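Local coordinates for malonyl CoA-acyl carrier protein transacylase (Burkholderia pseudomallei 1710b, PDB 3EZO), which probably transfers the malonyl group from malonyl-CoA to holo-acyl carrier protein, the step that supplies malonyl-ACP for fatty acid synthesis, at residues A[154-159]-A[183-188]; A[164-169]-A[259-264]. All coordinates share one frame; numbering follows the deposited sequence.

Contact 1 (A[154-159]-A[183-188])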
ATOM      1  N   ALA A 154       9.665 -11.008 -19.466  1.00 11.65           N
ATOM      2  CA  ALA A 154      10.710 -10.732 -20.427  1.00 13.30           C
ATOM      3  C   ALA A 154      10.320 -11.355 -21.785  1.00 14.80           C
ATOM      4  O   ALA A 154      10.381 -10.722 -22.823  1.00 16.46           O
ATOM      5  CB  ALA A 154      12.094 -11.235 -19.891  1.00 11.91           C
ATOM      6  N   GLU A 155       9.789 -12.558 -21.744  1.00 16.35           N
ATOM      7  CA  GLU A 155       9.290 -13.223 -22.929  1.00 17.61           C
ATOM      8  C   GLU A 155       8.043 -12.544 -23.558  1.00 17.25           C
ATOM      9  O   GLU A 155       8.002 -12.312 -24.786  1.00 16.54           O
ATOM     10  CB  GLU A 155       9.005 -14.675 -22.538  1.00 18.26           C
ATOM     11  CG  GLU A 155       8.675 -15.587 -23.686  1.00 23.66           C
ATOM     12  CD  GLU A 155       8.490 -17.007 -23.217  1.00 29.22           C
ATOM     13  OE1 GLU A 155       8.969 -17.354 -22.068  1.00 32.13           O
ATOM     14  OE2 GLU A 155       7.859 -17.745 -24.002  1.00 32.28           O
ATOM     15  N   ALA A 156       7.046 -12.237 -22.722  1.00 15.83           N
ATOM     16  CA  ALA A 156       5.828 -11.554 -23.146  1.00 15.22           C
ATOM     17  C   ALA A 156       6.091 -10.158 -23.758  1.00 15.83           C
ATOM     18  O   ALA A 156       5.278  -9.633 -24.560  1.00 14.95           O
ATOM     19  CB  ALA A 156       4.865 -11.448 -21.942  1.00 14.05           C
ATOM     20  N   SER A 157       7.222  -9.549 -23.374  1.00 15.62           N
ATOM     21  CA  SER A 157       7.499  -8.149 -23.692  1.00 15.75           C
ATOM     22  C   SER A 157       7.643  -7.858 -25.179  1.00 15.53           C
ATOM     23  O   SER A 157       7.501  -6.707 -25.593  1.00 14.68           O
ATOM     24  CB  SER A 157       8.740  -7.632 -22.935  1.00 15.90           C
ATOM     25  OG  SER A 157       8.359  -7.246 -21.599  1.00 20.23           O
ATOM     26  N   ALA A 158       7.937  -8.879 -25.978  1.00 14.89           N
ATOM     27  CA  ALA A 158       7.898  -8.728 -27.453  1.00 15.54           C
ATOM     28  C   ALA A 158       6.551  -8.231 -27.969  1.00 15.36           C
ATOM     29  O   ALA A 158       6.495  -7.696 -29.065  1.00 16.01           O
ATOM     30  CB  ALA A 158       8.276 -10.079 -28.156  1.00 15.21           C
ATOM     31  N   THR A 159       5.454  -8.461 -27.226  1.00 15.68           N
ATOM     32  CA  THR A 159       4.127  -7.982 -27.638  1.00 15.78           C
ATOM     33  C   THR A 159       3.766  -6.632 -27.053  1.00 15.94           C
ATOM     34  O   THR A 159       2.785  -6.031 -27.465  1.00 16.56           O
ATOM     35  CB  THR A 159       2.997  -8.964 -27.312  1.00 16.10           C
ATOM     36  OG1 THR A 159       2.806  -9.057 -25.871  1.00 19.17           O
ATOM     37  CG2 THR A 159       3.305 -10.312 -27.867  1.00 15.63           C
ATOM     38  N   GLU A 183      -1.810  -9.617 -21.339  1.00 18.90           N
ATOM     39  CA  GLU A 183      -2.460 -10.805 -21.948  1.00 19.77           C
ATOM     40  C   GLU A 183      -1.486 -11.935 -22.296  1.00 18.44           C
ATOM     41  O   GLU A 183      -1.659 -13.095 -21.884  1.00 19.15           O
ATOM     42  CB  GLU A 183      -3.272 -10.383 -23.182  1.00 19.74           C
ATOM     43  CG  GLU A 183      -4.611  -9.884 -22.757  1.00 26.19           C
ATOM     44  CD  GLU A 183      -5.452  -9.345 -23.901  1.00 31.61           C
ATOM     45  OE1 GLU A 183      -5.606 -10.045 -24.939  1.00 39.72           O
ATOM     46  OE2 GLU A 183      -5.970  -8.226 -23.746  1.00 36.76           O
ATOM     47  N   LYS A 184      -0.432 -11.605 -23.025  1.00 17.86           N
ATOM     48  CA  LYS A 184       0.576 -12.615 -23.401  1.00 16.52           C
ATOM     49  C   LYS A 184       1.295 -13.193 -22.183  1.00 16.15           C
ATOM     50  O   LYS A 184       1.585 -14.395 -22.128  1.00 14.50           O
ATOM     51  CB  LYS A 184       1.603 -11.984 -24.347  1.00 17.26           C
ATOM     52  CG  LYS A 184       2.630 -12.942 -24.891  1.00 18.20           C
ATOM     53  CD  LYS A 184       1.988 -13.971 -25.775  1.00 21.84           C
ATOM     54  CE  LYS A 184       3.020 -14.959 -26.261  1.00 27.28           C
ATOM     55  NZ  LYS A 184       4.116 -14.249 -27.013  1.00 32.85           N
ATOM     56  N   ALA A 185       1.566 -12.348 -21.190  1.00 15.01           N
ATOM     57  CA  ALA A 185       2.216 -12.833 -19.962  1.00 15.31           C
ATOM     58  C   ALA A 185       1.308 -13.823 -19.243  1.00 15.20           C
ATOM     59  O   ALA A 185       1.786 -14.855 -18.769  1.00 15.38           O
ATOM     60  CB  ALA A 185       2.606 -11.666 -19.021  1.00 14.07           C
ATOM     61  N   CYS A 186       0.013 -13.534 -19.157  1.00 16.10           N
ATOM     62  CA  CYS A 186      -0.924 -14.530 -18.567  1.00 17.39           C
ATOM     63  C   CYS A 186      -0.900 -15.883 -19.310  1.00 17.88           C
ATOM     64  O   CYS A 186      -0.832 -16.966 -18.713  1.00 17.66           O
ATOM     65  CB  CYS A 186      -2.345 -13.966 -18.480  1.00 16.88           C
ATOM     66  SG  CYS A 186      -2.461 -12.632 -17.293  1.00 17.85           S
ATOM     67  N   GLU A 187      -0.916 -15.811 -20.624  1.00 19.05           N
ATOM     68  CA  GLU A 187      -0.883 -17.008 -21.470  1.00 20.37           C
ATOM     69  C   GLU A 187       0.400 -17.807 -21.239  1.00 19.43           C
ATOM     70  O   GLU A 187       0.361 -19.008 -20.946  1.00 20.05           O
ATOM     71  CB  GLU A 187      -0.971 -16.509 -22.897  1.00 21.22           C
ATOM     72  CG  GLU A 187      -1.177 -17.490 -23.954  1.00 26.99           C
ATOM     73  CD  GLU A 187      -0.997 -16.798 -25.296  1.00 33.87           C
ATOM     74  OE1 GLU A 187      -1.787 -15.843 -25.567  1.00 38.08           O
ATOM     75  OE2 GLU A 187      -0.027 -17.159 -26.019  1.00 36.08           O
ATOM     76  N   ILE A 188       1.544 -17.130 -21.296  1.00 18.97           N
ATOM     77  CA  ILE A 188       2.839 -17.780 -21.001  1.00 18.48           C
ATOM     78  C   ILE A 188       2.850 -18.375 -19.575  1.00 18.64           C
ATOM     79  O   ILE A 188       3.277 -19.535 -19.370  1.00 17.14           O
ATOM     80  CB  ILE A 188       4.037 -16.811 -21.208  1.00 18.54           C
ATOM     81  CG1 ILE A 188       4.116 -16.358 -22.666  1.00 18.33           C
ATOM     82  CG2 ILE A 188       5.353 -17.468 -20.815  1.00 16.29           C
ATOM     83  CD1 ILE A 188       5.248 -15.427 -22.960  1.00 18.90           C
TER
HETATM   84  O   HOH W   1       6.379 -16.428 -26.069  1.00 61.52           O
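Two helices of the small ferredoxin-like subdomain of the acyltransferase fold, 146-156 and 179-191, meet here through Ala156 and Ala185, whose CB atoms lie 3.7 Å apart. The methyl of Ala156 sits over the backbone of the second helix, 3.5 Å from Ala185 N, and such small side chains let the two backbones come close, with the CA atoms of Ala156 and Ala185 5.0 Å apart. Beside this pair the end of Ile188 reaches across to the Glu155 chain, CD1 lying 3.5 Å from Glu155 CG. Both helices pack on one side of the four-stranded antiparallel sheet, and Ala156 and Ala185 both touch Val162 of its edge strand. Glu155 runs extended, CG anti to the backbone N (chi1 -171°), which lays its carboxylate as well as CG against Ile188 CD1, while OE1 forms a salt bridge with Lys192. A water takes the other oxygen, donating to Glu155 OE2, and weakly links it to Lys184 NZ. Further along the first segment, Thr159 crosses the Lys184 chain at about a right angle, OG1 being 3.5 Å from Lys184 CB. The same OG1 donates to Ala156 O at 2.9 Å, in the carbonyl plane; that carbonyl also accepts from Thr159 N.

Contact 2 (A[164-169]-A[259-264])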
ATOM      1  N   ALA A 164       7.112  -7.369 -13.734  1.00 11.01           N
ATOM      2  CA  ALA A 164       6.664  -7.876 -12.432  1.00 11.26           C
ATOM      3  C   ALA A 164       6.794  -6.718 -11.426  1.00 11.31           C
ATOM      4  O   ALA A 164       7.884  -6.197 -11.203  1.00 11.61           O
ATOM      5  CB  ALA A 164       7.453  -9.087 -12.019  1.00 11.04           C
ATOM      6  N   VAL A 165       5.670  -6.248 -10.899  1.00 11.08           N
ATOM      7  CA  VAL A 165       5.635  -4.948 -10.198  1.00 10.92           C
ATOM      8  C   VAL A 165       5.217  -4.970  -8.721  1.00 11.47           C
ATOM      9  O   VAL A 165       5.393  -3.976  -8.051  1.00 11.05           O
ATOM     10  CB  VAL A 165       4.791  -3.887 -10.981  1.00 10.76           C
ATOM     11  CG1 VAL A 165       5.266  -3.771 -12.457  1.00 10.43           C
ATOM     12  CG2 VAL A 165       3.249  -4.167 -10.907  1.00 10.88           C
ATOM     13  N   ASN A 166       4.602  -6.062  -8.249  1.00 12.26           N
ATOM     14  CA  ASN A 166       4.329  -6.283  -6.800  1.00 13.16           C
ATOM     15  C   ASN A 166       4.764  -7.681  -6.419  1.00 13.47           C
ATOM     16  O   ASN A 166       4.154  -8.672  -6.861  1.00 14.63           O
ATOM     17  CB  ASN A 166       2.844  -6.223  -6.458  1.00 13.39           C
ATOM     18  CG  ASN A 166       2.237  -4.812  -6.516  1.00 15.53           C
ATOM     19  OD1 ASN A 166       2.856  -3.810  -6.926  1.00 18.66           O
ATOM     20  ND2 ASN A 166       1.001  -4.747  -6.122  1.00 16.68           N
ATOM     21  N   PHE A 167       5.781  -7.762  -5.577  1.00 12.64           N
ATOM     22  CA  PHE A 167       6.185  -9.006  -4.972  1.00 12.24           C
ATOM     23  C   PHE A 167       5.584  -9.115  -3.564  1.00 12.27           C
ATOM     24  O   PHE A 167       6.147  -8.608  -2.605  1.00 11.35           O
ATOM     25  CB  PHE A 167       7.728  -9.065  -4.958  1.00 12.61           C
ATOM     26  CG  PHE A 167       8.335  -8.944  -6.326  1.00 13.08           C
ATOM     27  CD1 PHE A 167       8.309 -10.004  -7.197  1.00 16.59           C
ATOM     28  CD2 PHE A 167       8.895  -7.750  -6.754  1.00 17.65           C
ATOM     29  CE1 PHE A 167       8.874  -9.871  -8.485  1.00 18.44           C
ATOM     30  CE2 PHE A 167       9.456  -7.628  -8.020  1.00 18.93           C
ATOM     31  CZ  PHE A 167       9.441  -8.677  -8.866  1.00 16.76           C
ATOM     32  N   ASN A 168       4.454  -9.836  -3.471  1.00 12.64           N
ATOM     33  CA  ASN A 168       3.552  -9.814  -2.318  1.00 12.58           C
ATOM     34  C   ASN A 168       3.735 -10.957  -1.353  1.00 13.22           C
ATOM     35  O   ASN A 168       3.672 -10.748  -0.138  1.00 14.01           O
ATOM     36  CB  ASN A 168       2.101  -9.799  -2.827  1.00 11.78           C
ATOM     37  CG  ASN A 168       1.745  -8.467  -3.429  1.00 12.42           C
ATOM     38  OD1 ASN A 168       2.493  -7.490  -3.270  1.00 13.43           O
ATOM     39  ND2 ASN A 168       0.651  -8.413  -4.151  1.00 10.33           N
ATOM     40  N   ALA A 169       3.969 -12.151  -1.888  1.00 12.83           N
ATOM     41  CA  ALA A 169       4.285 -13.331  -1.078  1.00 14.23           C
ATOM     42  C   ALA A 169       4.913 -14.327  -2.006  1.00 14.82           C
ATOM     43  O   ALA A 169       4.786 -14.201  -3.231  1.00 15.66           O
ATOM     44  CB  ALA A 169       2.997 -13.920  -0.448  1.00 13.60           C
ATOM     45  N   GLY A 259       7.728   2.027 -10.082  1.00 11.56           N
ATOM     46  CA  GLY A 259       8.674   0.933  -9.810  1.00 12.12           C
ATOM     47  C   GLY A 259       8.073  -0.119  -8.901  1.00 12.25           C
ATOM     48  O   GLY A 259       7.002   0.101  -8.315  1.00 11.12           O
ATOM     49  N   PRO A 260       8.762  -1.279  -8.794  1.00 13.10           N
ATOM     50  CA  PRO A 260       8.272  -2.451  -8.091  1.00 12.79           C
ATOM     51  C   PRO A 260       8.136  -2.293  -6.592  1.00 11.97           C
ATOM     52  O   PRO A 260       8.998  -1.755  -5.938  1.00 11.79           O
ATOM     53  CB  PRO A 260       9.301  -3.527  -8.423  1.00 12.83           C
ATOM     54  CG  PRO A 260      10.509  -2.763  -8.850  1.00 15.34           C
ATOM     55  CD  PRO A 260      10.037  -1.556  -9.477  1.00 13.20           C
ATOM     56  N   VAL A 261       7.021  -2.807  -6.073  1.00 11.61           N
ATOM     57  CA  VAL A 261       6.764  -2.851  -4.653  1.00 10.50           C
ATOM     58  C   VAL A 261       7.357  -4.148  -4.155  1.00 10.72           C
ATOM     59  O   VAL A 261       6.846  -5.239  -4.450  1.00  9.93           O
ATOM     60  CB  VAL A 261       5.244  -2.726  -4.361  1.00  9.93           C
ATOM     61  CG1 VAL A 261       4.956  -2.849  -2.878  1.00  7.69           C
ATOM     62  CG2 VAL A 261       4.738  -1.360  -4.915  1.00 11.09           C
ATOM     63  N   ARG A 262       8.437  -4.031  -3.386  1.00 10.91           N
ATOM     64  CA  ARG A 262       9.215  -5.211  -2.983  1.00 11.19           C
ATOM     65  C   ARG A 262       8.768  -5.650  -1.602  1.00 10.76           C
ATOM     66  O   ARG A 262       9.506  -5.578  -0.611  1.00 11.20           O
ATOM     67  CB  ARG A 262      10.701  -4.906  -3.050  1.00 10.77           C
ATOM     68  CG  ARG A 262      11.152  -4.668  -4.509  1.00 12.44           C
ATOM     69  CD  ARG A 262      12.501  -3.973  -4.645  1.00 11.50           C
ATOM     70  NE  ARG A 262      13.613  -4.796  -4.176  1.00 10.95           N
ATOM     71  CZ  ARG A 262      14.846  -4.323  -3.978  1.00 13.16           C
ATOM     72  NH1 ARG A 262      15.139  -3.055  -4.246  1.00 12.15           N
ATOM     73  NH2 ARG A 262      15.791  -5.126  -3.549  1.00 10.85           N
ATOM     74  N   TRP A 263       7.537  -6.100  -1.541  1.00 10.47           N
ATOM     75  CA  TRP A 263       6.886  -6.242  -0.243  1.00 10.67           C
ATOM     76  C   TRP A 263       7.453  -7.413   0.566  1.00 10.42           C
ATOM     77  O   TRP A 263       7.707  -7.281   1.774  1.00 10.74           O
ATOM     78  CB  TRP A 263       5.366  -6.356  -0.378  1.00 10.34           C
ATOM     79  CG  TRP A 263       4.743  -6.411   0.983  1.00 10.66           C
ATOM     80  CD1 TRP A 263       4.155  -7.497   1.573  1.00  9.32           C
ATOM     81  CD2 TRP A 263       4.745  -5.365   1.973  1.00  8.84           C
ATOM     82  NE1 TRP A 263       3.746  -7.176   2.836  1.00  8.58           N
ATOM     83  CE2 TRP A 263       4.093  -5.876   3.116  1.00 10.93           C
ATOM     84  CE3 TRP A 263       5.192  -4.052   1.988  1.00  9.08           C
ATOM     85  CZ2 TRP A 263       3.902  -5.104   4.282  1.00  8.83           C
ATOM     86  CZ3 TRP A 263       5.015  -3.298   3.128  1.00  8.08           C
ATOM     87  CH2 TRP A 263       4.392  -3.834   4.279  1.00  5.89           C
ATOM     88  N   VAL A 264       7.661  -8.545  -0.089  1.00 10.16           N
ATOM     89  CA  VAL A 264       8.337  -9.675   0.532  1.00  9.59           C
ATOM     90  C   VAL A 264       9.615  -9.215   1.201  1.00  9.79           C
ATOM     91  O   VAL A 264       9.844  -9.469   2.372  1.00 10.26           O
ATOM     92  CB  VAL A 264       8.611 -10.827  -0.508  1.00  9.96           C
ATOM     93  CG1 VAL A 264       9.528 -11.938   0.079  1.00  8.60           C
ATOM     94  CG2 VAL A 264       7.302 -11.402  -0.996  1.00  8.03           C
TER
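Beside the predicted active-site pair Ser98 and His207, the edge strand 162-169 of the small subdomain is joined by backbone bonds to segment 259-264, which leads into helix 263-272. Val261 is the bridging residue, its backbone facing Asn166. Bonds run both ways between it and the strand: Val261 N donates to Val165 O at 2.8 Å, and Phe167 N answers to Val261 O at 3.0 Å. Val165 O also receives a CA-H...O contact from Pro260. The segment then turns at Arg262, the centre of an inverse gamma turn and the N-cap residue of the helix, and the third bond comes from the helix's first turn: Val264 N to Phe167 O, 2.9 Å.

Side chains fill in around these bonds. The Phe167 ring lies alongside Pro260, pointing the same way, with CE2 4.1 Å from Pro260 CB; on the helix 146-156 side it meets Asp146 and Arg150. Val264 CG2, set beside its own backbone N, rests 3.4 Å from Phe167 O and also meets Ala169 N. A first torsion near 180° (chi1 -176°) turns the indole of Trp263 so that CD1, at the ring edge, meets Asn168 O at 3.7 Å, near the ring plane, while the ring also meets His97. Asn168 OD1 is hydrogen-bonded to that same histidine. Val261, lying beside the Asn166 side chain and pointing the same way, touches His207 and comes close to Ser98, and Gly259 O accepts from His207 ND1. A backbone carbonyl holding the ND1 side of the histidine, which would orient the ring toward the serine, is consistent with the Ser-His dyad of the malonyl-CoA:ACP transacylase fold.

Strand 162-169 ties the two contacts together: its residues 164-169 make one side of contact 2, while its first residue, Val162, is touched by alanines of contact 1. Contact 1 lies at the outer side of the small subdomain, partly buried, and joins two helices by side-chain packing, with charged groups and a bridging water at its exposed edge and no direct hydrogen bond across. Contact 2 is buried, much nearer the centre of the chain (about 11 Å against 26 Å, centre to centre); there main-chain bonds fasten the edge strand to a segment 90 residues further on, next to the predicted active-site residues. Helix 146-156 reaches both, through Ala156 in contact 1 and by touching Phe167 in contact 2.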